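Local coordinates for pumilio homology domain family member 4 (Saccharomyces cerevisiae, PDB 3BWT), which binds messenger RNA in a sequence-specific manner through its Pumilio homology domain, the part of the longer protein described here, at residues Gln150-Phe153 against Asp154-Asp158; Glu308-Ala311 against Pro312-Gly316; Ala4-Leu8 against Asp9-Gly13; His226-Val229 against His230-Pro234. One frame throughout, in Å; residues are numbered along the deposited sequence.

Overall arrangement
From the N terminus the chain meets interaction 3 first, in the lead-in to helix 15-18, where it seats a turn on the first helices; then interaction 1 on helix 146-158, interaction 4 on helix 224-232, and interaction 2, which joins the chain leaving helix 300-310 to helix 322-328. Each joins adjoining segments, so none closes a long loop, and the four follow in series without nesting or crossing. Interactions 3 and 2 lie on opposite sides of the chain's centre, about 79 Å apart between centres, towards the two ends of the arc of Pumilio repeats. Interactions 1 and 4, about 26 Å apart between centres, both span a repeat boundary: repeats 4 and 5, and repeats 6 and 7.

Interaction 1. Residues Gln150-Phe153 against Asp154-Asp158; sequences QFIF and DAISD
Gln150 reaches Asp154 because its CG is anti to the backbone N (chi1 -177°) and the chain then bends at chi2 (78°), swinging the amide along the helix to the carboxylate one turn on. This is an i to i+4 side-chain pair on an alpha helix of the Pumilio repeat array, helix 146-158. Gln150 NE2 donates to Asp154 OD1 at 3.2 Å; the acceptor lies close to the amide plane, but the nitrogen stands 37° out of the carboxylate plane. The methylene Gln150 CG also passes 3.5 Å from Asp154 OD2. Glutamine suits the place because its two ends serve different partners: OE1 is bonded to Gln184 of helix 182-193 while NE2 holds the aspartate. Shortened to an alanine, the side chain would no longer reach, and the Asp154 carboxylate and the Gln184 amide would probably each lose this partner.

The buried side of the helix is apolar. Ile152 CG2 meets Ile156 CD1 at 4.0 Å, and these branched chains suit the packing against Cys176 of helix 169-179. Phe153 touches Leu141, Cys176 and Leu188, an apolar setting that suits an aromatic ring.

Ser157 is short enough to fold its hydroxyl back on its own helix. Phe153 O therefore takes two bonds, Ser157 N at 2.9 Å and Ser157 OG at 2.8 Å, which arrive from opposite faces of the carbonyl plane.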
# COMPACT_ATOMS: atom_id res chain seq x y z
N GLN A 150 3.26 16.72 -0.76
CA GLN A 150 1.98 17.28 -1.15
C GLN A 150 1.59 16.96 -2.60
O GLN A 150 0.43 16.65 -2.89
CB GLN A 150 2.01 18.80 -0.99
CG GLN A 150 0.69 19.48 -1.31
CD GLN A 150 -0.29 19.33 -0.18
OE1 GLN A 150 0.07 19.54 0.98
NE2 GLN A 150 -1.52 18.96 -0.49
N PHE A 151 2.55 17.06 -3.51
CA PHE A 151 2.27 16.89 -4.93
C PHE A 151 1.57 15.57 -5.20
O PHE A 151 0.79 15.45 -6.16
CB PHE A 151 3.55 16.99 -5.76
CG PHE A 151 4.47 15.80 -5.62
CD1 PHE A 151 5.35 15.72 -4.56
CD2 PHE A 151 4.45 14.78 -6.56
CE1 PHE A 151 6.21 14.63 -4.43
CE2 PHE A 151 5.30 13.68 -6.43
CZ PHE A 151 6.18 13.61 -5.36
N ILE A 152 1.85 14.57 -4.37
CA ILE A 152 1.25 13.26 -4.54
C ILE A 152 -0.24 13.32 -4.20
O ILE A 152 -1.07 12.81 -4.94
CB ILE A 152 1.99 12.19 -3.71
CG1 ILE A 152 3.42 12.04 -4.23
CG2 ILE A 152 1.26 10.87 -3.77
CD1 ILE A 152 4.39 11.35 -3.31
N PHE A 153 -0.56 13.98 -3.09
CA PHE A 153 -1.95 14.20 -2.72
C PHE A 153 -2.68 15.03 -3.77
O PHE A 153 -3.84 14.77 -4.06
CB PHE A 153 -2.04 14.90 -1.37
CG PHE A 153 -1.92 13.97 -0.20
CD1 PHE A 153 -0.68 13.61 0.29
CD2 PHE A 153 -3.05 13.47 0.42
CE1 PHE A 153 -0.57 12.76 1.36
CE2 PHE A 153 -2.94 12.61 1.49
CZ PHE A 153 -1.71 12.26 1.96
N ASP A 154 -1.99 16.02 -4.33
CA ASP A 154 -2.60 16.87 -5.34
C ASP A 154 -2.93 16.06 -6.60
O ASP A 154 -4.04 16.12 -7.13
CB ASP A 154 -1.68 18.04 -5.70
CG ASP A 154 -1.49 19.01 -4.55
OD1 ASP A 154 -2.28 18.99 -3.59
OD2 ASP A 154 -0.53 19.82 -4.61
N ALA A 155 -1.96 15.28 -7.07
CA ALA A 155 -2.14 14.48 -8.27
C ALA A 155 -3.25 13.45 -8.08
O ALA A 155 -4.02 13.16 -9.00
CB ALA A 155 -0.84 13.80 -8.67
N ILE A 156 -3.32 12.89 -6.88
CA ILE A 156 -4.34 11.90 -6.57
C ILE A 156 -5.73 12.54 -6.55
O ILE A 156 -6.69 11.99 -7.08
CB ILE A 156 -4.05 11.18 -5.24
CG1 ILE A 156 -2.93 10.16 -5.42
CG2 ILE A 156 -5.29 10.45 -4.75
CD1 ILE A 156 -2.52 9.51 -4.14
N SER A 157 -5.82 13.72 -5.95
CA SER A 157 -7.08 14.46 -5.90
C SER A 157 -7.75 14.55 -7.27
O SER A 157 -8.97 14.58 -7.37
CB SER A 157 -6.85 15.86 -5.34
OG SER A 157 -6.44 15.81 -3.97
N ASP A 158 -6.95 14.57 -8.33
CA ASP A 158 -7.48 14.80 -9.67
C ASP A 158 -7.73 13.53 -10.49
O ASP A 158 -8.47 13.56 -11.48
CB ASP A 158 -6.57 15.77 -10.43
CG ASP A 158 -6.50 17.13 -9.77
OD1 ASP A 158 -7.41 17.46 -8.97
OD2 ASP A 158 -5.53 17.88 -10.04

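Interaction 2. Residues Glu308-Ala311 against Pro312-Gly316; sequences EIVA and PLLVG
Pro312 brings a ring where a helix would offer an N-H: its nitrogen has no hydrogen to give, and its ring carbon CD lies 3.1 Å from Glu308 O, one turn back. Beyond helix 300-310 the chain goes on by other bonds. Leu313 N donates to Val310 O at 2.9 Å, standing 50° out of the carbonyl plane, and Leu314 N is divided between Ala311 O at 3.3 Å and a weak bond to Val310 O. Leu314 is then the centre of an inverse gamma turn, with Val315 N weakly bonded to Leu313 O.

The side chains keep an apolar seam through this change of course. Val310 CG1 lies 3.8 Å from Leu314 CD1, the two chains running side by side in the same direction; with CG1 anti to its backbone N (chi1 170°), the valine turns that methyl to the leucine. Long enough to reach several neighbours, Leu314 also touches Leu279 of helix 256-279, Ile327 and Ile328 of helix 322-328, and Leu331.

Chemically, a tertiary amide nitrogen that has no hydrogen to donate is consistent with a break in the regular i to i+4 bonding, while buried hydrocarbon at Val310 and Leu314 joins the departing chain to the C-terminal helix.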
# COMPACT_ATOMS: atom_id res chain seq x y z
N GLU A 308 -31.94 -17.36 16.42
CA GLU A 308 -33.29 -17.91 16.29
C GLU A 308 -33.87 -17.80 14.88
O GLU A 308 -34.81 -18.50 14.54
CB GLU A 308 -34.25 -17.37 17.35
CG GLU A 308 -34.37 -15.86 17.43
CD GLU A 308 -35.00 -15.41 18.75
OE1 GLU A 308 -35.00 -16.24 19.70
OE2 GLU A 308 -35.49 -14.26 18.82
N ILE A 309 -33.28 -16.92 14.06
CA ILE A 309 -33.64 -16.87 12.65
C ILE A 309 -32.83 -17.85 11.83
O ILE A 309 -33.33 -18.45 10.87
CB ILE A 309 -33.43 -15.48 12.08
CG1 ILE A 309 -34.39 -14.50 12.75
CG2 ILE A 309 -33.62 -15.51 10.57
CD1 ILE A 309 -34.28 -13.10 12.19
N VAL A 310 -31.57 -18.03 12.21
CA VAL A 310 -30.67 -18.92 11.50
C VAL A 310 -30.98 -20.40 11.71
O VAL A 310 -30.97 -21.18 10.75
CB VAL A 310 -29.20 -18.68 11.91
CG1 VAL A 310 -28.31 -19.78 11.34
CG2 VAL A 310 -28.73 -17.30 11.47
N ALA A 311 -31.25 -20.79 12.95
CA ALA A 311 -31.38 -22.22 13.29
C ALA A 311 -32.52 -22.97 12.57
O ALA A 311 -32.38 -24.16 12.24
CB ALA A 311 -31.47 -22.41 14.81
N PRO A 312 -33.66 -22.29 12.34
CA PRO A 312 -34.76 -22.88 11.57
C PRO A 312 -34.34 -23.20 10.14
O PRO A 312 -34.93 -24.07 9.48
CB PRO A 312 -35.83 -21.79 11.57
CG PRO A 312 -35.53 -20.97 12.76
CD PRO A 312 -34.04 -20.98 12.92
N LEU A 313 -33.32 -22.50 9.65
CA LEU A 313 -32.91 -22.63 8.26
C LEU A 313 -31.92 -23.77 8.09
O LEU A 313 -31.76 -24.29 6.98
CB LEU A 313 -32.32 -21.31 7.76
CG LEU A 313 -33.38 -20.23 7.57
CD1 LEU A 313 -32.79 -18.82 7.54
CD2 LEU A 313 -34.17 -20.54 6.31
N LEU A 314 -31.27 -24.16 9.18
CA LEU A 314 -30.25 -25.19 9.10
C LEU A 314 -30.83 -26.60 9.19
O LEU A 314 -30.65 -27.30 10.18
CB LEU A 314 -29.18 -24.98 10.18
CG LEU A 314 -28.31 -23.74 9.94
CD1 LEU A 314 -27.38 -23.49 11.10
CD2 LEU A 314 -27.52 -23.90 8.66
N VAL A 315 -31.52 -27.00 8.13
CA VAL A 315 -32.11 -28.34 8.07
C VAL A 315 -31.99 -28.96 6.67
O VAL A 315 -32.01 -28.27 5.65
CB VAL A 315 -33.58 -28.33 8.53
CG1 VAL A 315 -33.67 -27.97 10.01
CG2 VAL A 315 -34.40 -27.34 7.70
N GLY A 316 -31.87 -30.28 6.64
CA GLY A 316 -31.76 -31.00 5.39
C GLY A 316 -30.41 -30.82 4.73
O GLY A 316 -29.37 -31.06 5.36

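Interaction 3. Residues Ala4-Leu8 against Asp9-Gly13; sequences ADAVL and DQYIG
Leu8, Asp9 and Val7 make up most of this contact, a tight turn in the chain that leads into the first Pumilio repeat. Val7 CG1 comes 3.9 Å from Asp9 CB, so the valine meets the methylene of the aspartate rather than its charged end. The methyl is placed there by a first torsion of 154°, which carries CG1 to the side of the carbonyl carbon. A beta-branched residue suits an extended stretch of chain just before a turn, and the acid suits the exposed corner.

Leu8 does two jobs. Its carbonyl O accepts from Tyr11 N at 2.8 Å, with an N-H...O angle of 161°, closing a type I beta turn through Asp9 and Gln10; the donor lies 41° above the carbonyl plane. Its side chain is buried, and Leu8 CD2 lies 4.3 Å from Ile12 CD1.

The ring of Tyr11 lies alongside the lead-in chain. Ala6 CB sits near the plane of this ring, at the edge, 3.9 Å from Tyr11 CE2, and the small methyl leaves room for the broad ring, which also meets the ring of Phe27 in helix 22-34. A serine in place of Tyr11 would probably open a gap beside Ala6 and deprive Phe27 of its aromatic neighbour.

Beyond the turn, Tyr11 touches Leu18 of helix 15-18. Leu8 packs on Ile15 of that same short helix and on Ala39 of helix 37-47, while Ile12 rests on Ala42, so the turn is seated against the first helices of the repeat array.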
# COMPACT_ATOMS: atom_id res chain seq x y z
N ALA A 4 39.30 -11.54 -4.98
CA ALA A 4 39.54 -11.91 -3.58
C ALA A 4 40.84 -11.31 -3.06
O ALA A 4 40.92 -10.86 -1.91
CB ALA A 4 39.55 -13.42 -3.42
N ASP A 5 41.86 -11.30 -3.91
CA ASP A 5 43.15 -10.74 -3.54
C ASP A 5 43.49 -9.56 -4.43
O ASP A 5 44.62 -9.41 -4.87
CB ASP A 5 44.25 -11.79 -3.68
CG ASP A 5 44.06 -12.95 -2.74
OD1 ASP A 5 43.89 -12.72 -1.52
OD2 ASP A 5 44.07 -14.10 -3.24
N ALA A 6 42.49 -8.73 -4.72
CA ALA A 6 42.70 -7.55 -5.55
C ALA A 6 42.51 -6.28 -4.73
O ALA A 6 42.07 -6.33 -3.58
CB ALA A 6 41.79 -7.55 -6.77
N VAL A 7 42.85 -5.16 -5.34
CA VAL A 7 42.95 -3.90 -4.61
C VAL A 7 42.37 -2.74 -5.43
O VAL A 7 42.58 -2.66 -6.64
CB VAL A 7 44.43 -3.63 -4.25
CG1 VAL A 7 44.70 -2.14 -4.08
CG2 VAL A 7 44.81 -4.42 -3.01
N LEU A 8 41.63 -1.86 -4.78
CA LEU A 8 40.99 -0.76 -5.47
C LEU A 8 41.96 -0.08 -6.42
O LEU A 8 41.64 0.20 -7.58
CB LEU A 8 40.46 0.26 -4.45
CG LEU A 8 39.20 1.05 -4.83
CD1 LEU A 8 39.20 2.40 -4.14
CD2 LEU A 8 39.08 1.24 -6.34
N ASP A 9 43.18 0.17 -5.94
CA ASP A 9 44.12 0.99 -6.69
C ASP A 9 44.50 0.44 -8.06
O ASP A 9 44.92 1.18 -8.93
CB ASP A 9 45.36 1.29 -5.85
CG ASP A 9 45.08 2.27 -4.73
OD1 ASP A 9 44.01 2.90 -4.75
OD2 ASP A 9 45.94 2.40 -3.83
N GLN A 10 44.34 -0.86 -8.25
CA GLN A 10 44.69 -1.45 -9.54
C GLN A 10 43.59 -1.25 -10.56
O GLN A 10 43.76 -1.56 -11.74
CB GLN A 10 45.03 -2.93 -9.41
CG GLN A 10 43.91 -3.80 -8.85
CD GLN A 10 44.31 -5.25 -8.77
OE1 GLN A 10 44.32 -5.97 -9.78
NE2 GLN A 10 44.65 -5.70 -7.57
N TYR A 11 42.45 -0.72 -10.12
CA TYR A 11 41.32 -0.58 -11.03
C TYR A 11 41.05 0.86 -11.41
O TYR A 11 40.22 1.14 -12.27
CB TYR A 11 40.08 -1.28 -10.47
CG TYR A 11 40.22 -2.78 -10.51
CD1 TYR A 11 40.24 -3.46 -11.72
CD2 TYR A 11 40.35 -3.53 -9.34
CE1 TYR A 11 40.37 -4.83 -11.78
CE2 TYR A 11 40.49 -4.92 -9.39
CZ TYR A 11 40.50 -5.56 -10.62
OH TYR A 11 40.63 -6.94 -10.71
N ILE A 12 41.77 1.78 -10.77
CA ILE A 12 41.62 3.19 -11.05
C ILE A 12 41.75 3.45 -12.54
O ILE A 12 42.74 3.05 -13.16
CB ILE A 12 42.66 4.02 -10.29
CG1 ILE A 12 42.46 3.86 -8.78
CG2 ILE A 12 42.56 5.48 -10.67
CD1 ILE A 12 41.18 4.47 -8.26
N GLY A 13 40.74 4.09 -13.10
CA GLY A 13 40.70 4.35 -14.53
C GLY A 13 39.99 3.24 -15.29
O GLY A 13 39.85 3.30 -16.51

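Interaction 4. Residues His226-Val229 against His230-Pro234; sequences HKIV and HLLKP
His226 and His230 meet through backbone and CB, and neither imidazole lays a face or an edge on the other segment. The side chain of His226 touches Ile257 and Val258 of helix 256-279, and the ring of His230 leads away from the turn before it. Their link is a regular alpha-helical bond, His230 N to His226 O at 3.0 Å, on helix 224-232 of the Pumilio repeat array.

The apolar side belongs to Ile228 and Leu232, four residues apart. Ile228 CG2 and Leu232 CD1 are 3.6 Å apart, and the chains lie side by side, pointing the same way. With chi1 of -67°, CG1 of Ile228 sits beside the backbone N and CG2 is left to meet the leucine. Branched aliphatic residues suit this buried side: Ile228 packs on Val209, Ile212 and Ile213 of helix 205-219, and Leu232 on Val196 and Thr200 of helix 196-200.

Lys233 N to Val229 O, at 2.9 Å, is still an i to i+4 bond, but i to i+3 bonds join in before the 3-10 segment at Lys233 and Pro234. Leu232 N bonds weakly to Val229 O. Ile228 O accepts twice, from Leu232 N at 3.0 Å nearly in line with the carbonyl bond, and from Leu231 N at 2.9 Å, 60° above the carbonyl plane.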
# COMPACT_ATOMS: atom_id res chain seq x y z
N HIS A 226 -17.67 6.59 10.54
CA HIS A 226 -19.09 6.82 10.73
C HIS A 226 -19.77 7.25 9.44
O HIS A 226 -20.88 6.83 9.15
CB HIS A 226 -19.34 7.85 11.84
CG HIS A 226 -19.02 7.34 13.22
ND1 HIS A 226 -18.07 7.93 14.03
CD2 HIS A 226 -19.52 6.30 13.92
CE1 HIS A 226 -18.01 7.27 15.17
NE2 HIS A 226 -18.88 6.28 15.14
N LYS A 227 -19.09 8.08 8.66
CA LYS A 227 -19.68 8.55 7.41
C LYS A 227 -19.82 7.42 6.37
O LYS A 227 -20.80 7.38 5.61
CB LYS A 227 -18.88 9.73 6.86
CG LYS A 227 -18.98 10.99 7.73
CD LYS A 227 -18.18 12.14 7.13
CE LYS A 227 -18.25 13.41 7.98
NZ LYS A 227 -17.47 14.54 7.42
N ILE A 228 -18.85 6.51 6.35
CA ILE A 228 -18.92 5.33 5.48
C ILE A 228 -20.07 4.44 5.90
O ILE A 228 -20.91 4.06 5.08
CB ILE A 228 -17.63 4.50 5.56
CG1 ILE A 228 -16.45 5.26 4.96
CG2 ILE A 228 -17.82 3.17 4.84
CD1 ILE A 228 -15.13 4.60 5.25
N VAL A 229 -20.10 4.08 7.18
CA VAL A 229 -21.16 3.22 7.69
C VAL A 229 -22.53 3.80 7.32
O VAL A 229 -23.40 3.08 6.83
CB VAL A 229 -21.07 3.03 9.20
CG1 VAL A 229 -22.25 2.23 9.70
CG2 VAL A 229 -19.77 2.32 9.54
N HIS A 230 -22.69 5.10 7.54
CA HIS A 230 -23.93 5.77 7.20
C HIS A 230 -24.35 5.57 5.74
O HIS A 230 -25.54 5.49 5.43
CB HIS A 230 -23.86 7.26 7.53
CG HIS A 230 -25.08 8.02 7.10
ND1 HIS A 230 -26.26 7.98 7.80
CD2 HIS A 230 -25.29 8.83 6.04
CE1 HIS A 230 -27.16 8.73 7.19
NE2 HIS A 230 -26.60 9.26 6.12
N LEU A 231 -23.38 5.51 4.83
CA LEU A 231 -23.69 5.38 3.40
C LEU A 231 -23.94 3.94 2.96
O LEU A 231 -24.75 3.71 2.07
CB LEU A 231 -22.58 6.01 2.54
CG LEU A 231 -22.53 7.53 2.50
CD1 LEU A 231 -21.20 8.05 1.99
CD2 LEU A 231 -23.67 8.06 1.65
N LEU A 232 -23.27 2.99 3.59
CA LEU A 232 -23.35 1.60 3.14
C LEU A 232 -24.33 0.73 3.93
O LEU A 232 -24.78 -0.30 3.43
CB LEU A 232 -21.97 0.93 3.19
CG LEU A 232 -20.78 1.64 2.58
CD1 LEU A 232 -19.56 0.76 2.75
CD2 LEU A 232 -21.01 1.97 1.12
N LYS A 233 -24.64 1.13 5.16
CA LYS A 233 -25.55 0.35 5.99
C LYS A 233 -26.87 0.01 5.29
O LYS A 233 -27.33 -1.13 5.35
CB LYS A 233 -25.81 1.03 7.34
CG LYS A 233 -26.58 0.17 8.33
CD LYS A 233 -26.34 0.60 9.77
CE LYS A 233 -26.90 1.99 10.07
NZ LYS A 233 -28.36 1.97 10.37
N PRO A 234 -27.48 1.00 4.61
CA PRO A 234 -28.74 0.77 3.90
C PRO A 234 -28.67 -0.30 2.81
O PRO A 234 -29.68 -0.59 2.16
CB PRO A 234 -29.03 2.14 3.28
CG PRO A 234 -28.38 3.10 4.21
CD PRO A 234 -27.12 2.43 4.65